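Lactaldehyde dehydrogenase (Escherichia coli, PDB 2IMP) oxidises L-lactaldehyde irreversibly to L-lactate with NAD+, serving L-fucose and L-rhamnose breakdown, and also acts strongly on glycolaldehyde. Local coordinates at residues A404-T417 against G429-N441. Sequence-based numbering, arbitrary orientation.
Sequences ANDSDYGLTSSIYT and GLKFGETYINREN. With SO4 (sulfate ion), chain B.
Two carboxamides, N405 and N438, clasp backbone at the two ends of the contact. N405 ND2 donates to G429 O at 2.8 Å, close to its own amide plane, while OD1 receives K431 N, a nearly straight bond (172°). A leucine here would remove both bonds and would probably leave the backbone at the C-terminal end of helix 420-429 and just beyond it freer to shift. At the far end N438 OD1 takes T417 N on a lone pair in the carbonyl plane and ND2 returns to T417 O at 2.8 Å.

Between these clasps, strands 412-416 and 434-437 run parallel, joined by helix 420-429 as the crossover of a beta-alpha-beta unit. Their ladder includes Y436 N to S413 O (2.7 Å), I415 N to Y436 O and N438 N to I415 O. A strand of a second subunit continues the sheet beyond 434-437.

Hydroxyls add a second layer of bonds. S413 OG, set between its backbone N and carbonyl carbon (chi1 67°), donates to E434 O and accepts from T435 OG1, both at 2.8 Å. T412 OG1 donates to OE1 of E434, and the other carboxylate oxygen, OE2, is hydrogen-bonded to ND1 of the lactate-binding H449.

Apolar contacts fill in around them: S413 CB sits over one F432 face, 4.0 Å from the centroid, T412 CG2 meets the Y436 ring edge at CE1 (3.4 Å), and I415 CG2 lies alongside I437 CG1.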
loop_
_atom_site.group_PDB
_atom_site.type_symbol
_atom_site.label_atom_id
_atom_site.label_comp_id
_atom_site.label_asym_id
_atom_site.label_seq_id
_atom_site.Cartn_x
_atom_site.Cartn_y
_atom_site.Cartn_z
ATOM N N ALA A 404 -7.292 -32.455 5.216
ATOM C CA ALA A 404 -6.558 -31.418 5.925
ATOM C C ALA A 404 -7.510 -30.271 6.334
ATOM O O ALA A 404 -7.467 -29.781 7.463
ATOM C CB ALA A 404 -5.428 -30.878 5.047
ATOM N N ASN A 405 -8.373 -29.874 5.400
ATOM C CA ASN A 405 -9.347 -28.820 5.667
ATOM C C ASN A 405 -10.416 -29.239 6.682
ATOM O O ASN A 405 -11.067 -28.395 7.293
ATOM C CB ASN A 405 -10.044 -28.373 4.380
ATOM C CG ASN A 405 -9.136 -27.567 3.482
ATOM O OD1 ASN A 405 -8.202 -26.924 3.952
ATOM N ND2 ASN A 405 -9.414 -27.582 2.184
ATOM N N ASP A 406 -10.585 -30.547 6.844
ATOM C CA ASP A 406 -11.557 -31.074 7.789
ATOM C C ASP A 406 -11.082 -30.932 9.245
ATOM O O ASP A 406 -10.741 -31.912 9.911
ATOM C CB ASP A 406 -11.850 -32.542 7.473
ATOM C CG ASP A 406 -12.845 -33.155 8.435
ATOM O OD1 ASP A 406 -13.904 -32.534 8.664
ATOM O OD2 ASP A 406 -12.571 -34.252 8.960
ATOM N N SER A 407 -11.067 -29.687 9.710
ATOM C CA SER A 407 -10.611 -29.356 11.051
ATOM C C SER A 407 -11.136 -27.993 11.550
ATOM O O SER A 407 -11.315 -27.073 10.752
ATOM C CB SER A 407 -9.075 -29.338 11.058
ATOM O OG SER A 407 -8.546 -28.736 12.229
ATOM N N ASP A 408 -11.396 -27.876 12.849
ATOM C CA ASP A 408 -11.844 -26.598 13.384
ATOM C C ASP A 408 -10.705 -25.571 13.447
ATOM O O ASP A 408 -10.923 -24.397 13.733
ATOM C CB ASP A 408 -12.447 -26.757 14.780
ATOM C CG ASP A 408 -13.829 -27.359 14.745
ATOM O OD1 ASP A 408 -14.608 -26.979 13.846
ATOM O OD2 ASP A 408 -14.137 -28.200 15.613
ATOM N N TYR A 409 -9.494 -26.041 13.180
ATOM C CA TYR A 409 -8.334 -25.174 13.188
ATOM C C TYR A 409 -7.751 -24.930 11.788
ATOM O O TYR A 409 -7.794 -25.812 10.928
ATOM C CB TYR A 409 -7.269 -25.746 14.120
ATOM C CG TYR A 409 -7.786 -25.974 15.520
ATOM C CD1 TYR A 409 -8.401 -27.177 15.870
ATOM C CD2 TYR A 409 -7.722 -24.962 16.477
ATOM C CE1 TYR A 409 -8.941 -27.365 17.141
ATOM C CE2 TYR A 409 -8.262 -25.138 17.749
ATOM C CZ TYR A 409 -8.870 -26.339 18.075
ATOM O OH TYR A 409 -9.421 -26.508 19.325
ATOM N N GLY A 410 -7.218 -23.732 11.574
ATOM C CA GLY A 410 -6.667 -23.400 10.275
ATOM C C GLY A 410 -5.513 -22.426 10.346
ATOM O O GLY A 410 -5.497 -21.418 9.650
ATOM N N LEU A 411 -4.545 -22.727 11.201
ATOM C CA LEU A 411 -3.382 -21.879 11.352
ATOM C C LEU A 411 -2.227 -22.207 10.371
ATOM O O LEU A 411 -1.852 -21.372 9.555
ATOM C CB LEU A 411 -2.874 -21.954 12.796
ATOM C CG LEU A 411 -1.651 -21.104 13.161
ATOM C CD1 LEU A 411 -1.907 -19.636 12.830
ATOM C CD2 LEU A 411 -1.345 -21.280 14.647
ATOM N N THR A 412 -1.707 -23.431 10.450
ATOM C CA THR A 412 -0.589 -23.854 9.610
ATOM C C THR A 412 -0.794 -25.173 8.823
ATOM O O THR A 412 -1.445 -26.099 9.300
ATOM C CB THR A 412 0.692 -24.022 10.465
ATOM O OG1 THR A 412 0.938 -22.821 11.207
ATOM C CG2 THR A 412 1.895 -24.314 9.580
ATOM N N SER A 413 -0.220 -25.225 7.626
ATOM C CA SER A 413 -0.283 -26.402 6.761
ATOM C C SER A 413 1.008 -26.592 5.928
ATOM O O SER A 413 1.827 -25.675 5.826
ATOM C CB SER A 413 -1.477 -26.305 5.804
ATOM O OG SER A 413 -1.303 -25.257 4.867
ATOM N N SER A 414 1.175 -27.775 5.342
ATOM C CA SER A 414 2.351 -28.047 4.527
ATOM C C SER A 414 2.185 -29.186 3.505
ATOM O O SER A 414 1.405 -30.118 3.711
ATOM C CB SER A 414 3.555 -28.358 5.421
ATOM O OG SER A 414 3.410 -29.609 6.068
ATOM N N ILE A 415 2.926 -29.090 2.409
ATOM C CA ILE A 415 2.886 -30.110 1.376
ATOM C C ILE A 415 4.244 -30.323 0.684
ATOM O O ILE A 415 5.027 -29.382 0.527
ATOM C CB ILE A 415 1.818 -29.784 0.305
ATOM C CG1 ILE A 415 1.703 -30.949 -0.684
ATOM C CG2 ILE A 415 2.170 -28.495 -0.412
ATOM C CD1 ILE A 415 0.580 -30.810 -1.690
ATOM N N TYR A 416 4.510 -31.569 0.299
ATOM C CA TYR A 416 5.754 -31.930 -0.372
ATOM C C TYR A 416 5.525 -32.581 -1.737
ATOM O O TYR A 416 4.961 -33.666 -1.839
ATOM C CB TYR A 416 6.571 -32.858 0.519
ATOM C CG TYR A 416 6.796 -32.280 1.890
ATOM C CD1 TYR A 416 5.786 -32.311 2.850
ATOM C CD2 TYR A 416 7.990 -31.634 2.209
ATOM C CE1 TYR A 416 5.955 -31.709 4.095
ATOM C CE2 TYR A 416 8.169 -31.026 3.451
ATOM C CZ TYR A 416 7.146 -31.068 4.386
ATOM O OH TYR A 416 7.300 -30.452 5.608
ATOM N N THR A 417 5.969 -31.892 -2.778
ATOM C CA THR A 417 5.795 -32.357 -4.139
ATOM C C THR A 417 6.717 -31.612 -5.116
ATOM O O THR A 417 7.339 -30.613 -4.747
ATOM C CB THR A 417 4.325 -32.153 -4.582
ATOM O OG1 THR A 417 4.149 -32.584 -5.935
ATOM C CG2 THR A 417 3.947 -30.683 -4.479
ATOM N N GLY A 429 -6.423 -24.858 -2.705
ATOM C CA GLY A 429 -7.367 -25.675 -1.958
ATOM C C GLY A 429 -7.249 -25.678 -0.442
ATOM O O GLY A 429 -8.251 -25.839 0.255
ATOM N N LEU A 430 -6.036 -25.513 0.075
ATOM C CA LEU A 430 -5.819 -25.506 1.521
ATOM C C LEU A 430 -6.357 -24.243 2.247
ATOM O O LEU A 430 -5.958 -23.117 1.945
ATOM C CB LEU A 430 -4.322 -25.689 1.819
ATOM C CG LEU A 430 -3.808 -27.114 1.566
ATOM C CD1 LEU A 430 -2.297 -27.181 1.665
ATOM C CD2 LEU A 430 -4.442 -28.049 2.578
ATOM N N LYS A 431 -7.256 -24.449 3.200
ATOM C CA LYS A 431 -7.835 -23.339 3.946
ATOM C C LYS A 431 -7.116 -23.049 5.292
ATOM O O LYS A 431 -7.644 -23.309 6.371
ATOM C CB LYS A 431 -9.325 -23.611 4.171
ATOM C CG LYS A 431 -10.093 -23.750 2.861
ATOM C CD LYS A 431 -11.517 -24.243 3.066
ATOM C CE LYS A 431 -12.194 -24.494 1.720
ATOM N NZ LYS A 431 -13.554 -25.095 1.833
ATOM N N PHE A 432 -5.904 -22.514 5.183
ATOM C CA PHE A 432 -5.074 -22.190 6.334
ATOM C C PHE A 432 -4.377 -20.817 6.236
ATOM O O PHE A 432 -4.157 -20.302 5.141
ATOM C CB PHE A 432 -4.011 -23.283 6.531
ATOM C CG PHE A 432 -4.577 -24.629 6.896
ATOM C CD1 PHE A 432 -5.264 -25.392 5.955
ATOM C CD2 PHE A 432 -4.482 -25.105 8.200
ATOM C CE1 PHE A 432 -5.834 -26.610 6.306
ATOM C CE2 PHE A 432 -5.051 -26.326 8.559
ATOM C CZ PHE A 432 -5.734 -27.072 7.616
ATOM N N GLY A 433 -4.041 -20.238 7.383
ATOM C CA GLY A 433 -3.376 -18.945 7.389
ATOM C C GLY A 433 -1.956 -19.055 6.867
ATOM O O GLY A 433 -1.340 -18.055 6.489
ATOM N N GLU A 434 -1.435 -20.278 6.853
ATOM C CA GLU A 434 -0.086 -20.538 6.374
ATOM C C GLU A 434 0.079 -21.897 5.665
ATOM O O GLU A 434 -0.487 -22.911 6.088
ATOM C CB GLU A 434 0.919 -20.491 7.531
ATOM C CG GLU A 434 0.940 -19.202 8.328
ATOM C CD GLU A 434 1.894 -19.277 9.510
ATOM O OE1 GLU A 434 2.033 -20.376 10.092
ATOM O OE2 GLU A 434 2.489 -18.239 9.862
ATOM N N THR A 435 0.854 -21.895 4.590
ATOM C CA THR A 435 1.141 -23.111 3.850
ATOM C C THR A 435 2.628 -23.224 3.478
ATOM O O THR A 435 3.145 -22.418 2.700
ATOM C CB THR A 435 0.316 -23.210 2.543
ATOM O OG1 THR A 435 -1.081 -23.258 2.849
ATOM C CG2 THR A 435 0.691 -24.480 1.779
ATOM N N TYR A 436 3.303 -24.208 4.056
ATOM C CA TYR A 436 4.713 -24.424 3.770
ATOM C C TYR A 436 4.952 -25.467 2.674
ATOM O O TYR A 436 4.444 -26.585 2.747
ATOM C CB TYR A 436 5.460 -24.850 5.033
ATOM C CG TYR A 436 5.481 -23.797 6.105
ATOM C CD1 TYR A 436 4.427 -23.672 7.005
ATOM C CD2 TYR A 436 6.546 -22.903 6.205
ATOM C CE1 TYR A 436 4.431 -22.683 7.984
ATOM C CE2 TYR A 436 6.562 -21.910 7.177
ATOM C CZ TYR A 436 5.500 -21.805 8.063
ATOM O OH TYR A 436 5.507 -20.823 9.025
ATOM N N ILE A 437 5.717 -25.080 1.663
ATOM C CA ILE A 437 6.023 -25.973 0.563
ATOM C C ILE A 437 7.498 -26.445 0.526
ATOM O O ILE A 437 8.421 -25.632 0.404
ATOM C CB ILE A 437 5.664 -25.311 -0.777
ATOM C CG1 ILE A 437 4.182 -24.917 -0.766
ATOM C CG2 ILE A 437 5.949 -26.272 -1.932
ATOM C CD1 ILE A 437 3.719 -24.242 -2.035
ATOM N N ASN A 438 7.683 -27.757 0.642
ATOM C CA ASN A 438 9.002 -28.377 0.627
ATOM C C ASN A 438 10.038 -27.785 1.612
ATOM O O ASN A 438 11.180 -27.509 1.248
ATOM C CB ASN A 438 9.573 -28.369 -0.794
ATOM C CG ASN A 438 8.774 -29.245 -1.744
ATOM O OD1 ASN A 438 8.280 -30.305 -1.360
ATOM N ND2 ASN A 438 8.654 -28.810 -2.992
ATOM N N ARG A 439 9.601 -27.606 2.853
ATOM C CA ARG A 439 10.425 -27.098 3.945
ATOM C C ARG A 439 9.714 -27.258 5.299
ATOM O O ARG A 439 8.527 -27.575 5.335
ATOM C CB ARG A 439 10.787 -25.622 3.734
ATOM C CG ARG A 439 9.597 -24.686 3.606
ATOM C CD ARG A 439 9.929 -23.277 4.116
ATOM N NE ARG A 439 9.993 -23.230 5.577
ATOM C CZ ARG A 439 10.169 -22.123 6.297
ATOM N NH1 ARG A 439 10.305 -20.942 5.700
ATOM N NH2 ARG A 439 10.201 -22.196 7.624
ATOM N N GLU A 440 10.432 -27.043 6.396
ATOM C CA GLU A 440 9.822 -27.187 7.709
ATOM C C GLU A 440 8.969 -25.973 8.155
ATOM O O GLU A 440 9.131 -24.869 7.637
ATOM C CB GLU A 440 10.899 -27.499 8.759
ATOM C CG GLU A 440 11.745 -26.326 9.232
ATOM C CD GLU A 440 12.572 -25.692 8.133
ATOM O OE1 GLU A 440 12.955 -26.394 7.170
ATOM O OE2 GLU A 440 12.858 -24.487 8.246
ATOM N N ASN A 441 8.066 -26.199 9.106
ATOM C CA ASN A 441 7.192 -25.138 9.593
ATOM C C ASN A 441 7.828 -24.170 10.624
ATOM O O ASN A 441 8.240 -24.586 11.709
ATOM C CB ASN A 441 5.921 -25.734 10.211
ATOM C CG ASN A 441 5.231 -26.728 9.298
ATOM O OD1 ASN A 441 5.122 -26.511 8.095
ATOM N ND2 ASN A 441 4.747 -27.823 9.874
HETATM S S SO4 B . -3.772 -25.782 12.196
HETATM O O1 SO4 B . -4.621 -26.288 13.281
HETATM O O2 SO4 B . -2.682 -24.965 12.762
HETATM O O3 SO4 B . -3.224 -26.899 11.423
HETATM O O4 SO4 B . -4.605 -24.995 11.289
#